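Local coordinates for protein putative decarboxylase involved in desferrioxamine biosynthesis (Erwinia amylovora, PDB 5O5C) that probably decarboxylates lysine with the help of pyridoxal 5'-phosphate, as the lysine decarboxylase of the desferrioxamine biosynthetic pathway, at residues S184-A187 against G192-I195. Numbering follows the deposited sequence.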
ATOM      1  N   SER B 184      21.548   8.719   3.298  1.00 27.18           N
ATOM      2  CA  SER B 184      22.502   8.858   4.440  1.00 26.66           C
ATOM      3  C   SER B 184      23.980   8.886   4.035  1.00 27.14           C
ATOM      4  O   SER B 184      24.810   9.575   4.679  1.00 27.99           O
ATOM      5  CB  SER B 184      22.331   7.749   5.424  1.00 28.88           C
ATOM      6  OG  SER B 184      22.829   6.556   4.830  1.00 33.00           O
ATOM      7  N   TRP B 185      24.322   8.116   3.001  1.00 29.85           N
ATOM      8  CA  TRP B 185      25.680   8.083   2.491  1.00 28.45           C
ATOM      9  C   TRP B 185      26.010   9.444   1.912  1.00 30.37           C
ATOM     10  O   TRP B 185      27.054  10.016   2.229  1.00 27.21           O
ATOM     11  CB  TRP B 185      25.876   7.025   1.406  1.00 31.23           C
ATOM     12  CG  TRP B 185      27.276   7.049   0.858  1.00 33.75           C
ATOM     13  CD1 TRP B 185      27.757   7.853  -0.131  1.00 33.08           C
ATOM     14  CD2 TRP B 185      28.377   6.241   1.288  1.00 35.67           C
ATOM     15  NE1 TRP B 185      29.082   7.591  -0.358  1.00 34.33           N
ATOM     16  CE2 TRP B 185      29.497   6.617   0.506  1.00 35.78           C
ATOM     17  CE3 TRP B 185      28.529   5.240   2.256  1.00 35.37           C
ATOM     18  CZ2 TRP B 185      30.754   6.026   0.664  1.00 37.10           C
ATOM     19  CZ3 TRP B 185      29.776   4.649   2.417  1.00 37.24           C
ATOM     20  CH2 TRP B 185      30.882   5.042   1.613  1.00 35.24           C
ATOM     21  N   CYS B 186      25.127   9.961   1.060  1.00 30.95           N
ATOM     22  CA  CYS B 186      25.329  11.296   0.512  1.00 31.42           C
ATOM     23  C   CYS B 186      25.522  12.389   1.575  1.00 32.04           C
ATOM     24  O   CYS B 186      26.321  13.298   1.352  1.00 31.68           O
ATOM     25  CB  CYS B 186      24.203  11.714  -0.416  1.00 31.80           C
ATOM     26  SG  CYS B 186      24.640  13.231  -1.298  1.00 34.51           S
ATOM     27  N   ALA B 187      24.809  12.313   2.701  1.00 33.72           N
ATOM     28  CA  ALA B 187      24.940  13.338   3.795  1.00 34.05           C
ATOM     29  C   ALA B 187      26.234  13.279   4.639  1.00 36.21           C
ATOM     30  O   ALA B 187      26.649  14.272   5.287  1.00 35.41           O
ATOM     31  CB  ALA B 187      23.737  13.265   4.716  1.00 35.82           C
ATOM     32  N   GLY B 192      26.476  18.739   3.870  1.00 44.01           N
ATOM     33  CA  GLY B 192      25.185  19.400   3.582  1.00 46.36           C
ATOM     34  C   GLY B 192      24.791  19.480   2.105  1.00 43.48           C
ATOM     35  O   GLY B 192      24.318  20.523   1.650  1.00 49.75           O
ATOM     36  N   HIS B 193      25.043  18.400   1.354  1.00 39.58           N
ATOM     37  CA  HIS B 193      24.480  18.189   0.007  1.00 35.74           C
ATOM     38  C   HIS B 193      23.407  17.123   0.193  1.00 37.93           C
ATOM     39  O   HIS B 193      23.727  15.923   0.169  1.00 36.38           O
ATOM     40  CB  HIS B 193      25.532  17.658  -0.971  1.00 32.84           C
ATOM     41  CG  HIS B 193      24.997  17.388  -2.345  1.00 33.50           C
ATOM     42  ND1 HIS B 193      23.926  16.545  -2.581  1.00 32.43           N
ATOM     43  CD2 HIS B 193      25.387  17.848  -3.559  1.00 31.82           C
ATOM     44  CE1 HIS B 193      23.659  16.526  -3.873  1.00 30.53           C
ATOM     45  NE2 HIS B 193      24.534  17.305  -4.490  1.00 32.77           N
ATOM     46  N   LEU B 194      22.154  17.551   0.374  1.00 35.64           N
ATOM     47  CA  LEU B 194      21.052  16.616   0.628  1.00 35.37           C
ATOM     48  C   LEU B 194      20.287  16.238  -0.631  1.00 32.84           C
ATOM     49  O   LEU B 194      19.645  17.106  -1.275  1.00 32.62           O
ATOM     50  CB  LEU B 194      20.075  17.183   1.651  1.00 38.89           C
ATOM     51  CG  LEU B 194      20.528  17.289   3.106  1.00 40.53           C
ATOM     52  CD1 LEU B 194      19.377  17.825   3.947  1.00 40.76           C
ATOM     53  CD2 LEU B 194      21.004  15.941   3.642  1.00 44.43           C
ATOM     54  N   ILE B 195      20.289  14.943  -0.939  1.00 27.79           N
ATOM     55  CA  ILE B 195      19.689  14.431  -2.165  1.00 30.86           C
ATOM     56  C   ILE B 195      18.251  14.934  -2.337  1.00 29.69           C
ATOM     57  O   ILE B 195      17.878  15.348  -3.440  1.00 29.84           O
ATOM     58  CB  ILE B 195      19.815  12.896  -2.308  1.00 28.69           C
ATOM     59  CG1 ILE B 195      21.275  12.516  -2.554  1.00 27.97           C
ATOM     60  CG2 ILE B 195      18.948  12.386  -3.459  1.00 29.24           C
ATOM     61  CD1 ILE B 195      21.580  11.044  -2.551  1.00 25.00           C
TER
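Cys186 reaches from the last turns of a helix into the loop that follows it, meeting His193 and Ile195. Cys186 CB is 3.4 Å from Ile195 CD1, a tight approach for two carbons. Ile195 CG1 also lies close, near both CB and SG of the cysteine. The next atom out is the sulfur. With SG anti to the backbone N (chi1 -170°), the side chain is directed to the loop backbone, and Cys186 SG stands 3.2 Å from His193 O. Cys186 SG is also 3.6 Å from His193 ND1. The approach to the imidazole is oblique: Cys186 SG lies 4.4 Å from the centroid of the His193 ring and 49° off the ring normal. His193 O and ND1 both lie on the same side of the sulfur, and the isoleucine side chain lies against the CB and SG of Cys186. One residue on, Ala187 makes a lighter apolar contact: Ala187 CB is 4.0 Å from Leu194 CD2. Here the backbones come nearest, with Ala187 CA and Leu194 CA 6.0 Å apart. Leu194 is the N-cap residue of the short helix 195-198, so the contact joins the end of one helix to the start of the next. A short loop joins the two helices. The contact lies at the periphery of the large PLP-binding domain, away from the cofactor. Pro201 touches both Cys186 and His193. Trp207 of strand 207-212 packs on Cys186 and Ile195, so both helix ends lie against an inner strand of the mixed sheet. Ile195 also packs on Ala224 of the second subunit.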